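PDB 6ABX: citrate synthase from Metallosphaera sedula, which probably condenses acetyl-CoA with oxaloacetate and water to give citrate and CoA, the entry step of the tricarboxylic acid cycle. Local coordinates for residues S128-P142 against S149-P161. Numbering follows the deposited sequence.
Sequences SLIQRTRRNQEFVEP and SENFLYMIRGERP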
ATOM      1  N   SER A 128       7.501   4.138 -20.426  1.00 10.48           N
ATOM      2  CA  SER A 128       7.821   4.339 -21.851  1.00 10.76           C
ATOM      3  C   SER A 128       7.077   3.304 -22.734  1.00 12.58           C
ATOM      4  O   SER A 128       6.505   3.684 -23.773  1.00 12.00           O
ATOM      5  CB  SER A 128       9.322   4.342 -22.045  1.00 12.34           C
ATOM      6  OG  SER A 128       9.926   5.421 -21.345  1.00 12.61           O
ATOM      7  N   LEU A 129       7.050   2.040 -22.308  1.00 10.82           N
ATOM      8  CA  LEU A 129       6.321   0.998 -23.039  1.00 12.57           C
ATOM      9  C   LEU A 129       4.816   1.249 -23.023  1.00 12.70           C
ATOM     10  O   LEU A 129       4.171   1.117 -24.069  1.00 12.90           O
ATOM     11  CB  LEU A 129       6.680  -0.357 -22.463  1.00 13.21           C
ATOM     12  CG  LEU A 129       6.004  -1.554 -23.119  1.00 14.24           C
ATOM     13  CD1 LEU A 129       6.269  -1.578 -24.616  1.00 14.84           C
ATOM     14  CD2 LEU A 129       6.539  -2.800 -22.435  1.00 14.21           C
ATOM     15  N   ILE A 130       4.260   1.778 -21.916  1.00 11.04           N
ATOM     16  CA  ILE A 130       2.869   2.199 -21.949  1.00 11.52           C
ATOM     17  C   ILE A 130       2.686   3.238 -23.057  1.00 11.52           C
ATOM     18  O   ILE A 130       1.757   3.116 -23.858  1.00 12.99           O
ATOM     19  CB  ILE A 130       2.367   2.734 -20.590  1.00 10.79           C
ATOM     20  CG1 ILE A 130       2.383   1.680 -19.499  1.00 11.67           C
ATOM     21  CG2 ILE A 130       0.972   3.375 -20.774  1.00 11.80           C
ATOM     22  CD1 ILE A 130       2.134   2.220 -18.101  1.00 12.44           C
ATOM     23  N   GLN A 131       3.514   4.294 -23.050  1.00 11.35           N
ATOM     24  CA  GLN A 131       3.335   5.392 -23.976  1.00 12.25           C
ATOM     25  C   GLN A 131       3.482   4.937 -25.432  1.00 14.26           C
ATOM     26  O   GLN A 131       2.686   5.348 -26.258  1.00 13.38           O
ATOM     27  CB  GLN A 131       4.339   6.502 -23.702  1.00 13.23           C
ATOM     28  CG  GLN A 131       4.224   7.634 -24.683  1.00 15.92           C
ATOM     29  CD  GLN A 131       3.001   8.421 -24.361  1.00 20.27           C
ATOM     30  OE1 GLN A 131       3.001   9.284 -23.447  1.00 23.48           O
ATOM     31  NE2 GLN A 131       1.926   8.062 -25.058  1.00 23.16           N
ATOM     32  N   ARG A 132       4.530   4.172 -25.729  1.00 12.45           N
ATOM     33  CA  ARG A 132       4.829   3.696 -27.095  1.00 13.24           C
ATOM     34  C   ARG A 132       3.633   2.846 -27.556  1.00 13.96           C
ATOM     35  O   ARG A 132       3.123   3.079 -28.660  1.00 13.82           O
ATOM     36  CB  ARG A 132       6.078   2.815 -27.123  1.00 13.48           C
ATOM     37  CG  ARG A 132       7.375   3.545 -26.795  1.00 13.92           C
ATOM     38  CD  ARG A 132       7.875   4.465 -27.878  1.00 15.00           C
ATOM     39  NE  ARG A 132       8.427   3.833 -29.075  1.00 13.61           N
ATOM     40  CZ  ARG A 132       8.854   4.481 -30.155  1.00 16.21           C
ATOM     41  NH1 ARG A 132       8.952   5.808 -30.192  1.00 14.41           N
ATOM     42  NH2 ARG A 132       9.278   3.783 -31.189  1.00 15.73           N
ATOM     43  N   THR A 133       3.148   1.978 -26.670  1.00 12.65           N
ATOM     44  CA  THR A 133       2.054   1.027 -27.045  1.00 13.67           C
ATOM     45  C   THR A 133       0.793   1.822 -27.410  1.00 14.32           C
ATOM     46  O   THR A 133       0.095   1.522 -28.394  1.00 14.93           O
ATOM     47  CB  THR A 133       1.819  -0.004 -25.944  1.00 12.60           C
ATOM     48  OG1 THR A 133       3.001  -0.772 -25.729  1.00 13.70           O
ATOM     49  CG2 THR A 133       0.670  -0.916 -26.287  1.00 12.28           C
ATOM     50  N   ARG A 134       0.485   2.856 -26.629  1.00 15.02           N
ATOM     51  CA  ARG A 134      -0.711   3.637 -26.863  1.00 15.77           C
ATOM     52  C   ARG A 134      -0.667   4.290 -28.248  1.00 16.97           C
ATOM     53  O   ARG A 134      -1.722   4.520 -28.864  1.00 18.67           O
ATOM     54  CB  ARG A 134      -0.906   4.710 -25.800  1.00 16.35           C
ATOM     55  CG  ARG A 134      -1.394   4.120 -24.504  1.00 16.73           C
ATOM     56  CD  ARG A 134      -1.397   5.251 -23.553  1.00 19.49           C
ATOM     57  NE  ARG A 134      -2.121   5.008 -22.372  1.00 21.66           N
ATOM     58  CZ  ARG A 134      -2.422   6.014 -21.551  1.00 29.84           C
ATOM     59  NH1 ARG A 134      -1.875   7.215 -21.746  1.00 29.72           N
ATOM     60  NH2 ARG A 134      -3.252   5.805 -20.560  1.00 28.85           N
ATOM     61  N   ARG A 135       0.534   4.677 -28.676  1.00 14.19           N
ATOM     62  CA  ARG A 135       0.755   5.336 -29.980  1.00 15.39           C
ATOM     63  C   ARG A 135       1.012   4.350 -31.110  1.00 15.71           C
ATOM     64  O   ARG A 135       1.506   4.762 -32.188  1.00 15.92           O
ATOM     65  CB  ARG A 135       1.945   6.280 -29.821  1.00 15.68           C
ATOM     66  CG  ARG A 135       1.589   7.464 -28.928  1.00 16.61           C
ATOM     67  CD  ARG A 135       2.738   8.393 -28.615  1.00 16.93           C
ATOM     68  NE  ARG A 135       2.265   9.572 -27.876  1.00 17.85           N
ATOM     69  CZ  ARG A 135       3.064  10.425 -27.222  1.00 19.81           C
ATOM     70  NH1 ARG A 135       4.371  10.179 -27.130  1.00 19.17           N
ATOM     71  NH2 ARG A 135       2.515  11.435 -26.541  1.00 20.12           N
ATOM     72  N   ASN A 136       0.793   3.053 -30.871  1.00 16.39           N
ATOM     73  CA  ASN A 136       1.082   2.005 -31.870  1.00 16.97           C
ATOM     74  C   ASN A 136       2.538   2.018 -32.332  1.00 17.41           C
ATOM     75  O   ASN A 136       2.833   1.789 -33.532  1.00 16.38           O
ATOM     76  CB  ASN A 136       0.166   2.161 -33.110  1.00 18.98           C
ATOM     77  CG  ASN A 136      -1.306   1.983 -32.805  1.00 20.14           C
ATOM     78  OD1 ASN A 136      -1.661   1.323 -31.838  1.00 21.36           O
ATOM     79  ND2 ASN A 136      -2.178   2.569 -33.623  1.00 20.10           N
ATOM     80  N   GLN A 137       3.464   2.288 -31.406  1.00 16.11           N
ATOM     81  CA  GLN A 137       4.888   2.324 -31.649  1.00 15.33           C
ATOM     82  C   GLN A 137       5.550   1.164 -30.920  1.00 14.88           C
ATOM     83  O   GLN A 137       5.015   0.642 -29.942  1.00 16.71           O
ATOM     84  CB  GLN A 137       5.501   3.629 -31.135  1.00 15.54           C
ATOM     85  CG  GLN A 137       4.964   4.866 -31.828  1.00 16.98           C
ATOM     86  CD  GLN A 137       5.360   6.122 -31.094  1.00 18.13           C
ATOM     87  OE1 GLN A 137       5.436   6.161 -29.869  1.00 16.24           O
ATOM     88  NE2 GLN A 137       5.650   7.133 -31.864  1.00 21.68           N
ATOM     89  N   GLU A 138       6.676   0.740 -31.450  1.00 15.83           N
ATOM     90  CA  GLU A 138       7.410  -0.374 -30.935  1.00 17.17           C
ATOM     91  C   GLU A 138       8.174   0.023 -29.670  1.00 17.98           C
ATOM     92  O   GLU A 138       8.716   1.164 -29.535  1.00 16.17           O
ATOM     93  CB  GLU A 138       8.399  -0.890 -31.977  1.00 18.68           C
ATOM     94  CG  GLU A 138       8.961  -2.247 -31.650  1.00 22.63           C
ATOM     95  CD  GLU A 138       9.850  -2.822 -32.733  1.00 28.01           C
ATOM     96  OE1 GLU A 138      10.244  -2.070 -33.646  1.00 30.09           O
ATOM     97  OE2 GLU A 138      10.171  -4.007 -32.609  1.00 32.58           O
ATOM     98  N   PHE A 139       8.238  -0.942 -28.766  1.00 18.08           N
ATOM     99  CA  PHE A 139       9.061  -0.845 -27.572  1.00 18.36           C
ATOM    100  C   PHE A 139      10.466  -0.408 -27.989  1.00 17.24           C
ATOM    101  O   PHE A 139      11.102  -1.009 -28.899  1.00 16.98           O
ATOM    102  CB  PHE A 139       8.984  -2.212 -26.903  1.00 20.21           C
ATOM    103  CG  PHE A 139       9.689  -2.391 -25.585  1.00 24.87           C
ATOM    104  CD1 PHE A 139      10.010  -1.316 -24.770  1.00 24.95           C
ATOM    105  CD2 PHE A 139       9.843  -3.696 -25.101  1.00 30.24           C
ATOM    106  CE1 PHE A 139      10.625  -1.550 -23.543  1.00 26.39           C
ATOM    107  CE2 PHE A 139      10.404  -3.921 -23.850  1.00 32.17           C
ATOM    108  CZ  PHE A 139      10.818  -2.839 -23.096  1.00 30.03           C
ATOM    109  N   VAL A 140      10.981   0.643 -27.342  1.00 17.61           N
ATOM    110  CA  VAL A 140      12.342   1.052 -27.437  1.00 15.46           C
ATOM    111  C   VAL A 140      13.062   0.585 -26.169  1.00 16.90           C
ATOM    112  O   VAL A 140      12.807   1.074 -25.086  1.00 16.95           O
ATOM    113  CB  VAL A 140      12.503   2.563 -27.622  1.00 15.55           C
ATOM    114  CG1 VAL A 140      13.961   2.997 -27.638  1.00 16.98           C
ATOM    115  CG2 VAL A 140      11.752   3.065 -28.860  1.00 17.56           C
ATOM    116  N   GLU A 141      13.967  -0.368 -26.327  1.00 17.76           N
ATOM    117  CA  GLU A 141      14.600  -0.944 -25.130  1.00 18.98           C
ATOM    118  C   GLU A 141      15.543   0.089 -24.558  1.00 16.48           C
ATOM    119  O   GLU A 141      16.161   0.894 -25.255  1.00 15.90           O
ATOM    120  CB  GLU A 141      15.326  -2.248 -25.455  1.00 21.22           C
ATOM    121  CG  GLU A 141      14.367  -3.407 -25.656  1.00 27.42           C
ATOM    122  CD  GLU A 141      15.044  -4.734 -25.981  1.00 35.48           C
ATOM    123  OE1 GLU A 141      15.987  -5.113 -25.255  1.00 41.86           O
ATOM    124  OE2 GLU A 141      14.628  -5.376 -26.954  1.00 43.86           O
ATOM    125  N   PRO A 142      15.779   0.031 -23.227  1.00 14.86           N
ATOM    126  CA  PRO A 142      16.727   0.954 -22.626  1.00 14.83           C
ATOM    127  C   PRO A 142      18.134   0.812 -23.190  1.00 14.74           C
ATOM    128  O   PRO A 142      18.562  -0.307 -23.528  1.00 14.84           O
ATOM    129  CB  PRO A 142      16.773   0.604 -21.123  1.00 15.37           C
ATOM    130  CG  PRO A 142      15.875  -0.588 -20.953  1.00 14.74           C
ATOM    131  CD  PRO A 142      15.160  -0.861 -22.269  1.00 14.59           C
ATOM    132  N   SER A 149      17.948  10.408 -17.465  1.00 10.68           N
ATOM    133  CA  SER A 149      16.931  11.283 -18.106  1.00 11.80           C
ATOM    134  C   SER A 149      17.066  11.220 -19.639  1.00 13.17           C
ATOM    135  O   SER A 149      16.041  11.216 -20.340  1.00 11.98           O
ATOM    136  CB  SER A 149      17.063  12.688 -17.576  1.00 12.49           C
ATOM    137  OG  SER A 149      16.783  12.717 -16.176  1.00 12.98           O
ATOM    138  N   GLU A 150      18.301  11.133 -20.130  1.00 13.00           N
ATOM    139  CA  GLU A 150      18.506  11.014 -21.598  1.00 14.18           C
ATOM    140  C   GLU A 150      17.826   9.721 -22.103  1.00 12.79           C
ATOM    141  O   GLU A 150      17.123   9.690 -23.130  1.00 11.63           O
ATOM    142  CB  GLU A 150      19.989  11.041 -21.974  1.00 18.76           C
ATOM    143  CG  GLU A 150      20.099  11.050 -23.492  1.00 20.93           C
ATOM    144  CD  GLU A 150      21.438  11.293 -24.159  1.00 27.81           C
ATOM    145  OE1 GLU A 150      22.470  11.365 -23.411  1.00 25.23           O
ATOM    146  OE2 GLU A 150      21.426  11.400 -25.435  1.00 26.39           O
ATOM    147  N   ASN A 151      18.034   8.625 -21.371  1.00 11.38           N
ATOM    148  CA  ASN A 151      17.460   7.357 -21.734  1.00 11.81           C
ATOM    149  C   ASN A 151      15.924   7.401 -21.694  1.00 11.62           C
ATOM    150  O   ASN A 151      15.251   6.742 -22.518  1.00 13.45           O
ATOM    151  CB  ASN A 151      17.932   6.224 -20.823  1.00 11.44           C
ATOM    152  CG  ASN A 151      17.342   4.901 -21.229  1.00 11.63           C
ATOM    153  OD1 ASN A 151      17.677   4.397 -22.314  1.00 13.85           O
ATOM    154  ND2 ASN A 151      16.535   4.312 -20.369  1.00 11.54           N
ATOM    155  N   PHE A 152      15.352   8.088 -20.698  1.00  9.96           N
ATOM    156  CA  PHE A 152      13.913   8.134 -20.544  1.00 10.75           C
ATOM    157  C   PHE A 152      13.287   8.785 -21.803  1.00 10.43           C
ATOM    158  O   PHE A 152      12.332   8.252 -22.397  1.00 11.15           O
ATOM    159  CB  PHE A 152      13.550   8.922 -19.272  1.00 10.41           C
ATOM    160  CG  PHE A 152      12.187   8.647 -18.683  1.00 10.89           C
ATOM    161  CD1 PHE A 152      11.195   7.974 -19.376  1.00 10.48           C
ATOM    162  CD2 PHE A 152      11.899   9.070 -17.400  1.00 11.64           C
ATOM    163  CE1 PHE A 152       9.963   7.720 -18.806  1.00 10.49           C
ATOM    164  CE2 PHE A 152      10.647   8.843 -16.850  1.00 12.45           C
ATOM    165  CZ  PHE A 152       9.707   8.120 -17.523  1.00 11.11           C
ATOM    166  N   LEU A 153      13.881   9.870 -22.256  1.00 10.52           N
ATOM    167  CA  LEU A 153      13.385  10.548 -23.466  1.00 12.51           C
ATOM    168  C   LEU A 153      13.633   9.704 -24.716  1.00 12.90           C
ATOM    169  O   LEU A 153      12.795   9.626 -25.596  1.00 11.07           O
ATOM    170  CB  LEU A 153      14.017  11.926 -23.605  1.00 12.63           C
ATOM    171  CG  LEU A 153      13.576  12.949 -22.555  1.00 13.27           C
ATOM    172  CD1 LEU A 153      14.349  14.238 -22.721  1.00 13.92           C
ATOM    173  CD2 LEU A 153      12.090  13.190 -22.620  1.00 14.53           C
ATOM    174  N   TYR A 154      14.757   9.004 -24.754  1.00 11.39           N
ATOM    175  CA  TYR A 154      15.093   8.087 -25.863  1.00 12.78           C
ATOM    176  C   TYR A 154      14.035   6.980 -25.982  1.00 12.23           C
ATOM    177  O   TYR A 154      13.547   6.676 -27.054  1.00 12.39           O
ATOM    178  CB  TYR A 154      16.486   7.495 -25.647  1.00 13.19           C
ATOM    179  CG  TYR A 154      16.790   6.302 -26.503  1.00 13.56           C
ATOM    180  CD1 TYR A 154      16.965   6.453 -27.869  1.00 16.34           C
ATOM    181  CD2 TYR A 154      16.809   5.029 -25.983  1.00 15.53           C
ATOM    182  CE1 TYR A 154      17.168   5.341 -28.677  1.00 16.92           C
ATOM    183  CE2 TYR A 154      17.048   3.911 -26.773  1.00 15.68           C
ATOM    184  CZ  TYR A 154      17.253   4.080 -28.128  1.00 18.76           C
ATOM    185  OH  TYR A 154      17.460   2.986 -28.939  1.00 20.26           O
ATOM    186  N   MET A 155      13.587   6.435 -24.861  1.00 10.81           N
ATOM    187  CA  MET A 155      12.644   5.346 -24.878  1.00 10.78           C
ATOM    188  C   MET A 155      11.251   5.821 -25.325  1.00 11.43           C
ATOM    189  O   MET A 155      10.450   5.005 -25.743  1.00 12.63           O
ATOM    190  CB  MET A 155      12.557   4.656 -23.524  1.00 11.37           C
ATOM    191  CG  MET A 155      13.834   3.859 -23.162  1.00 11.61           C
ATOM    192  SD  MET A 155      13.625   2.858 -21.686  1.00 12.45           S
ATOM    193  CE  MET A 155      13.169   4.160 -20.527  1.00 12.04           C
ATOM    194  N   ILE A 156      10.904   7.092 -25.090  1.00 10.99           N
ATOM    195  CA  ILE A 156       9.624   7.655 -25.581  1.00 14.73           C
ATOM    196  C   ILE A 156       9.693   7.998 -27.066  1.00 15.58           C
ATOM    197  O   ILE A 156       8.703   7.806 -27.813  1.00 14.39           O
ATOM    198  CB  ILE A 156       9.290   8.921 -24.743  1.00 17.81           C
ATOM    199  CG1 ILE A 156       9.133   8.603 -23.263  1.00 22.32           C
ATOM    200  CG2 ILE A 156       8.057   9.616 -25.280  1.00 22.63           C
ATOM    201  CD1 ILE A 156       7.858   7.886 -23.015  1.00 20.29           C
ATOM    202  N   ARG A 157      10.782   8.673 -27.464  1.00 15.62           N
ATOM    203  CA  ARG A 157      10.874   9.261 -28.803  1.00 17.66           C
ATOM    204  C   ARG A 157      11.449   8.271 -29.801  1.00 20.11           C
ATOM    205  O   ARG A 157      11.168   8.372 -31.005  1.00 20.01           O
ATOM    206  CB  ARG A 157      11.721  10.538 -28.744  1.00 20.16           C
ATOM    207  CG  ARG A 157      10.949  11.728 -28.175  1.00 22.59           C
ATOM    208  CD  ARG A 157      11.534  12.278 -26.921  1.00 28.39           C
ATOM    209  NE  ARG A 157      11.130  13.656 -26.647  1.00 27.66           N
ATOM    210  CZ  ARG A 157      11.979  14.626 -26.502  1.00 27.91           C
ATOM    211  NH1 ARG A 157      13.198  14.516 -27.009  1.00 27.34           N
ATOM    212  NH2 ARG A 157      11.616  15.673 -25.798  1.00 24.20           N
ATOM    213  N   GLY A 158      12.306   7.367 -29.340  1.00 17.64           N
ATOM    214  CA  GLY A 158      13.013   6.424 -30.224  1.00 19.36           C
ATOM    215  C   GLY A 158      14.210   7.050 -30.899  1.00 20.05           C
ATOM    216  O   GLY A 158      14.797   6.452 -31.793  1.00 22.37           O
ATOM    217  N   GLU A 159      14.587   8.251 -30.474  1.00 21.67           N
ATOM    218  CA  GLU A 159      15.839   8.876 -30.872  1.00 23.80           C
ATOM    219  C   GLU A 159      16.372   9.688 -29.697  1.00 21.80           C
ATOM    220  O   GLU A 159      15.612  10.088 -28.805  1.00 19.64           O
ATOM    221  CB  GLU A 159      15.683   9.706 -32.148  1.00 30.11           C
ATOM    222  CG  GLU A 159      14.746  10.873 -32.070  1.00 34.12           C
ATOM    223  CD  GLU A 159      14.783  11.735 -33.337  1.00 45.22           C
ATOM    224  OE1 GLU A 159      13.717  12.244 -33.741  1.00 50.55           O
ATOM    225  OE2 GLU A 159      15.884  11.901 -33.931  1.00 54.35           O
ATOM    226  N   ARG A 160      17.683   9.918 -29.692  1.00 22.02           N
ATOM    227  CA  ARG A 160      18.303  10.596 -28.572  1.00 22.48           C
ATOM    228  C   ARG A 160      17.839  12.041 -28.545  1.00 21.27           C
ATOM    229  O   ARG A 160      17.638  12.671 -29.588  1.00 20.85           O
ATOM    230  CB  ARG A 160      19.828  10.450 -28.602  1.00 27.21           C
ATOM    231  CG  ARG A 160      20.261   9.030 -28.281  1.00 28.98           C
ATOM    232  CD  ARG A 160      21.740   8.788 -28.414  1.00 32.62           C
ATOM    233  NE  ARG A 160      22.115   7.378 -28.301  1.00 37.75           N
ATOM    234  CZ  ARG A 160      23.384   6.959 -28.309  1.00 42.06           C
ATOM    235  NH1 ARG A 160      24.347   7.833 -28.565  1.00 43.10           N
ATOM    236  NH2 ARG A 160      23.693   5.700 -28.037  1.00 39.47           N
ATOM    237  N   PRO A 161      17.539  12.568 -27.340  1.00 18.74           N
ATOM    238  CA  PRO A 161      17.045  13.927 -27.213  1.00 18.18           C
ATOM    239  C   PRO A 161      18.142  14.986 -27.295  1.00 20.34           C
ATOM    240  O   PRO A 161      19.318  14.653 -27.061  1.00 21.35           O
ATOM    241  CB  PRO A 161      16.465  13.911 -25.776  1.00 17.63           C
ATOM    242  CG  PRO A 161      17.383  12.975 -25.039  1.00 17.56           C
ATOM    243  CD  PRO A 161      17.614  11.855 -26.040  1.00 19.41           C
TER
HETATM  244  O   HOH W   1       9.498   6.374 -33.004  1.00 29.63           O
HETATM  245  O   HOH W   2       6.134   8.091 -28.178  1.00 19.57           O
HETATM  246  O   HOH W   3       9.971   2.197 -25.176  1.00 18.36           O
HETATM  247  O   HOH W   4      17.094   0.586 -27.696  1.00 19.85           O
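Arg132 reaches from the end of helix 112-134 to the end of helix 148-157, where its NH1 gives a nearly straight hydrogen bond (163°) to Ile156 O at 3.1 Å, approaching from above that carbonyl's plane. Val140 CG1 rests over one face of the Tyr154 ring, 3.3 Å from CE2, while Val140 CG2 lies against the Arg132 guanidinium; Gln137 CB backs the opposite face. Deeper in, Ser128 OG meets the edge of Phe152, 3.4 Å from CE1, and is hydrogen-bonded to Pro124 O. Ile156 CD1 fits beside Ser128 and Gln131 CB, and Met155 SD lies 3.8 Å from Pro142 CA. The Arg132 chain, bent at chi2 (-73°) and again at chi3, curls back so that NE and NH2 both grip the loop carbonyl Glu138 O, NE at 2.7 Å. A Schellman motif with Asn136 as C-prime residue turns the chain out of the helix towards this carbonyl. Water 2 bridges Arg135 NH1, also bonded to Gly318 O, with Gln137 OE1 and Ile156 O; water 3 links Val140 N to Met155 O. A leucine replacing Arg132, with no donor to offer, would probably leave Glu138 O without its side-chain partner, Ile156 O with water 2 alone of the two donors described, and the returning loop freer to shift. The axes of 128-134 and 149-157, 21° apart, thus join through a largely apolar interior and a polar margin, where a cationic group and waters serve Met155 O and Ile156 O at the helix C-terminus.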